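Local coordinates for protein putative pectin lyase (Geobacillus virus E2, PDB 7CHU) that forms the trimeric tailspike of a deep-sea thermophilic phage and probably recognises or degrades polysaccharide on the host cell surface, at residues F80-D85 against G120-T125; D89-I94 against V124-T129. All coordinates share one frame; numbering follows the deposited sequence.

Contact 1 of 2, residues F80-D85 against G120-T125; sequences FGTKGD and GTYKVT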
# COMPACT_ATOMS: atom_id res chain seq x y z
N PHE A 80 19.36 33.51 7.91
CA PHE A 80 19.59 34.37 6.76
C PHE A 80 18.62 35.53 6.71
O PHE A 80 18.58 36.26 5.71
CB PHE A 80 19.57 33.53 5.48
CG PHE A 80 20.79 32.67 5.34
CD1 PHE A 80 20.86 31.43 5.98
CD2 PHE A 80 21.90 33.13 4.64
CE1 PHE A 80 22.03 30.65 5.89
CE2 PHE A 80 23.06 32.37 4.52
CZ PHE A 80 23.14 31.12 5.16
N GLY A 81 17.83 35.72 7.76
CA GLY A 81 17.02 36.91 7.91
C GLY A 81 15.55 36.79 7.59
O GLY A 81 14.89 37.82 7.43
N THR A 82 14.99 35.58 7.49
CA THR A 82 13.55 35.45 7.33
C THR A 82 12.84 35.99 8.56
O THR A 82 13.33 35.84 9.69
CB THR A 82 13.12 33.98 7.13
OG1 THR A 82 13.52 33.19 8.26
CG2 THR A 82 13.70 33.40 5.85
N LYS A 83 11.68 36.60 8.36
CA LYS A 83 10.82 36.97 9.49
C LYS A 83 9.69 35.98 9.71
O LYS A 83 9.20 35.85 10.83
CB LYS A 83 10.24 38.36 9.28
CG LYS A 83 11.31 39.36 8.87
CD LYS A 83 12.34 39.58 9.99
CE LYS A 83 12.66 41.06 10.23
NZ LYS A 83 12.88 41.80 8.96
N GLY A 84 9.22 35.31 8.66
CA GLY A 84 8.20 34.30 8.83
C GLY A 84 6.90 34.82 9.39
O GLY A 84 6.18 34.08 10.05
N ASP A 85 6.58 36.09 9.12
CA ASP A 85 5.33 36.71 9.58
C ASP A 85 4.32 36.94 8.46
O ASP A 85 3.25 37.50 8.72
CB ASP A 85 5.63 38.05 10.29
CG ASP A 85 6.26 39.13 9.36
OD1 ASP A 85 6.56 38.88 8.16
OD2 ASP A 85 6.45 40.26 9.86
N GLY A 120 5.91 29.23 10.67
CA GLY A 120 5.74 30.59 10.21
C GLY A 120 5.07 30.67 8.86
O GLY A 120 4.83 29.67 8.18
N THR A 121 4.78 31.91 8.47
CA THR A 121 4.19 32.25 7.19
C THR A 121 5.24 33.04 6.41
O THR A 121 5.67 34.10 6.87
CB THR A 121 2.93 33.10 7.41
OG1 THR A 121 1.97 32.34 8.15
CG2 THR A 121 2.32 33.56 6.11
N TYR A 122 5.67 32.51 5.26
CA TYR A 122 6.77 33.08 4.50
C TYR A 122 6.24 33.69 3.21
O TYR A 122 5.89 32.97 2.27
CB TYR A 122 7.82 32.01 4.21
CG TYR A 122 8.48 31.47 5.46
CD1 TYR A 122 7.86 30.48 6.22
CD2 TYR A 122 9.71 31.97 5.89
CE1 TYR A 122 8.45 30.00 7.37
CE2 TYR A 122 10.32 31.49 7.06
CZ TYR A 122 9.68 30.49 7.78
OH TYR A 122 10.23 29.98 8.92
N LYS A 123 6.17 35.02 3.16
CA LYS A 123 5.75 35.70 1.94
C LYS A 123 6.85 35.57 0.89
O LYS A 123 7.99 35.96 1.14
CB LYS A 123 5.45 37.17 2.21
CG LYS A 123 4.96 37.88 0.96
CD LYS A 123 4.22 39.15 1.30
CE LYS A 123 5.15 40.33 1.22
NZ LYS A 123 4.40 41.63 1.29
N VAL A 124 6.51 35.02 -0.28
CA VAL A 124 7.46 34.83 -1.36
C VAL A 124 6.91 35.51 -2.60
O VAL A 124 5.76 35.26 -2.99
CB VAL A 124 7.71 33.33 -1.63
CG1 VAL A 124 8.44 33.15 -2.97
CG2 VAL A 124 8.54 32.72 -0.50
N THR A 125 7.73 36.38 -3.22
CA THR A 125 7.27 37.26 -4.29
C THR A 125 7.89 36.96 -5.64
O THR A 125 7.49 37.57 -6.64
CB THR A 125 7.56 38.73 -3.94
OG1 THR A 125 8.97 38.93 -3.81
CG2 THR A 125 6.87 39.12 -2.63
O HOH W 1 11.55 32.35 9.99
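Gly120 and Gly84 bring the two backbones together where the loop 80-85 meets strand 120-124, one of the first strands of the parallel beta-helix expected of this pectate lyase-like family. The CA atom of Gly120 lies 3.5 Å from Gly84 O, a close approach between backbones with no side chain on either residue. At Thr121 the register is set: its N donates to Gly84 O at 3.0 Å with an N-H...O angle of 156°. The same residue pairs with Asp85 in a single parallel bridge, while its side chain packs on Gly110 of a second subunit. On the other side of the strand the ring of Tyr122 reaches the loop, CG lying beside the backbone N and anti to the carbonyl carbon (chi1 -64°). Gly84 CA sits over one face in a CH-pi contact, 4.1 Å from the centroid of the Tyr122 ring and 16° off the normal. Thr82 takes the ring edge instead, its CB lying in the ring plane 3.7 Å from CE2 of Tyr122. The phenol OH also bonds to Pro118 O, and the two side chains share a water that donates to Tyr122 OH (2.9 Å) and lies 2.8 Å from Thr82 OG1.

Contact 2 of 2, residues D89-I94 against V124-T129; sequences DDTVAI and VTSKIT
Thr91, the first residue of helix 91-99, and Asp89, two residues before it, grip Thr125. The backbone N of Thr125 donates to Thr91 OG1 at 2.8 Å and 166°, nearly straight, and the hydroxyl OG1 of Thr125 donates to Asp89 OD2 at 2.6 Å. That second bond reaches the carboxylate on its syn side, 20° out of plane, as Asp89 and Thr125 reach out to meet each other. The methyl CG2 of Thr91, anti to its backbone N, lies 3.4 Å from Ser126 O and also touches CG1 of Ile128. One helical turn on, Ile94 fills the apolar side: its CD1 meets CG2 of Val124 at 4.0 Å, and its CG2 meets CD1 of Ile128 at 3.7 Å, the two isoleucines lying roughly perpendicular.

What fixes the polar group is the Asx turn of Asp89. With CG anti to the backbone N (chi1 -168°), Asp89 OD1 accepts from Thr91 N at 2.9 Å and lies very close to Thr91 OG1. If the hydroxyl gives its proton to OD1, as that very short contact suggests, its oxygen can accept from Thr125 N. Farther out, Gln95 OE1 receives Thr129 N, and Val124 and Ile128 rest on strand 156-160. A short helix laid against the first turns in this way is consistent with the N-terminal cap of a right-handed parallel beta-helix, as in pectate lyase-like proteins.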
# COMPACT_ATOMS: atom_id res chain seq x y z
N ASP A 89 8.75 40.48 2.94
CA ASP A 89 9.19 39.65 1.82
C ASP A 89 10.37 38.79 2.27
O ASP A 89 11.45 39.31 2.55
CB ASP A 89 9.56 40.54 0.64
CG ASP A 89 9.74 39.76 -0.66
OD1 ASP A 89 10.00 38.53 -0.61
OD2 ASP A 89 9.59 40.39 -1.74
N ASP A 90 10.18 37.46 2.34
CA ASP A 90 11.23 36.55 2.75
C ASP A 90 11.96 35.89 1.58
O ASP A 90 12.78 35.00 1.79
CB ASP A 90 10.68 35.46 3.69
CG ASP A 90 10.49 35.97 5.13
OD1 ASP A 90 11.23 36.89 5.57
OD2 ASP A 90 9.59 35.45 5.81
N THR A 91 11.69 36.33 0.34
CA THR A 91 12.20 35.62 -0.83
C THR A 91 13.73 35.58 -0.85
O THR A 91 14.34 34.52 -1.08
CB THR A 91 11.68 36.27 -2.12
OG1 THR A 91 10.27 36.52 -2.03
CG2 THR A 91 11.97 35.38 -3.31
N VAL A 92 14.38 36.72 -0.62
CA VAL A 92 15.84 36.77 -0.76
C VAL A 92 16.51 35.97 0.35
O VAL A 92 17.51 35.27 0.12
CB VAL A 92 16.32 38.24 -0.79
CG1 VAL A 92 17.85 38.30 -0.75
CG2 VAL A 92 15.79 38.95 -2.04
N ALA A 93 15.96 36.03 1.57
CA ALA A 93 16.57 35.30 2.67
C ALA A 93 16.49 33.80 2.43
O ALA A 93 17.47 33.07 2.67
CB ALA A 93 15.90 35.69 3.99
N ILE A 94 15.36 33.31 1.92
CA ILE A 94 15.22 31.88 1.65
C ILE A 94 16.17 31.46 0.54
O ILE A 94 16.83 30.42 0.63
CB ILE A 94 13.75 31.53 1.30
CG1 ILE A 94 12.84 31.70 2.52
CG2 ILE A 94 13.64 30.09 0.76
CD1 ILE A 94 11.33 31.72 2.17
N VAL A 124 6.51 35.02 -0.28
CA VAL A 124 7.46 34.83 -1.36
C VAL A 124 6.91 35.51 -2.60
O VAL A 124 5.76 35.26 -2.99
CB VAL A 124 7.71 33.33 -1.63
CG1 VAL A 124 8.44 33.15 -2.97
CG2 VAL A 124 8.54 32.72 -0.50
N THR A 125 7.73 36.38 -3.22
CA THR A 125 7.27 37.26 -4.29
C THR A 125 7.89 36.96 -5.64
O THR A 125 7.49 37.57 -6.64
CB THR A 125 7.56 38.73 -3.94
OG1 THR A 125 8.97 38.93 -3.81
CG2 THR A 125 6.87 39.12 -2.63
N SER A 126 8.85 36.05 -5.71
CA SER A 126 9.39 35.64 -6.99
C SER A 126 9.99 34.26 -6.82
O SER A 126 10.21 33.78 -5.70
CB SER A 126 10.43 36.64 -7.54
OG SER A 126 11.63 36.61 -6.79
N LYS A 127 10.23 33.62 -7.96
CA LYS A 127 10.61 32.22 -8.02
C LYS A 127 11.86 31.96 -7.18
O LYS A 127 12.84 32.71 -7.26
CB LYS A 127 10.86 31.85 -9.49
CG LYS A 127 11.38 30.46 -9.72
CD LYS A 127 11.66 30.22 -11.22
CE LYS A 127 12.77 31.11 -11.79
NZ LYS A 127 13.17 30.63 -13.15
N ILE A 128 11.81 30.89 -6.38
CA ILE A 128 12.95 30.41 -5.61
C ILE A 128 13.47 29.14 -6.28
O ILE A 128 12.71 28.20 -6.50
CB ILE A 128 12.56 30.15 -4.14
CG1 ILE A 128 12.28 31.48 -3.43
CG2 ILE A 128 13.68 29.38 -3.42
CD1 ILE A 128 11.58 31.32 -2.09
N THR A 129 14.77 29.10 -6.56
CA THR A 129 15.33 28.04 -7.37
C THR A 129 16.24 27.14 -6.54
O THR A 129 17.02 27.61 -5.71
CB THR A 129 16.11 28.62 -8.56
OG1 THR A 129 17.21 29.41 -8.08
CG2 THR A 129 15.21 29.50 -9.42

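How the contacts relate
Contacts 1 and 2 lie side by side, their centres about 8 Å apart, and share Val124 and Thr125, where strand 120-124 ends and the chain turns toward strand 128-130. Asp90 joins them directly: its OD1 is 2.8 Å from Lys83 N and its OD2 2.9 Å from Gly84 N, both probable hydrogen bonds, so its carboxylate probably holds the loop of contact 1. Its backbone bonds to Lys123, tying the same point to the strand. Packing of Phe80 O on Ala93 CB, 3.2 Å apart, adds a second junction. Asp90 is thus the joint between loop 80-85 and strand 120-124, next to the helix start, in the N-terminal part of what is probably a beta-helix.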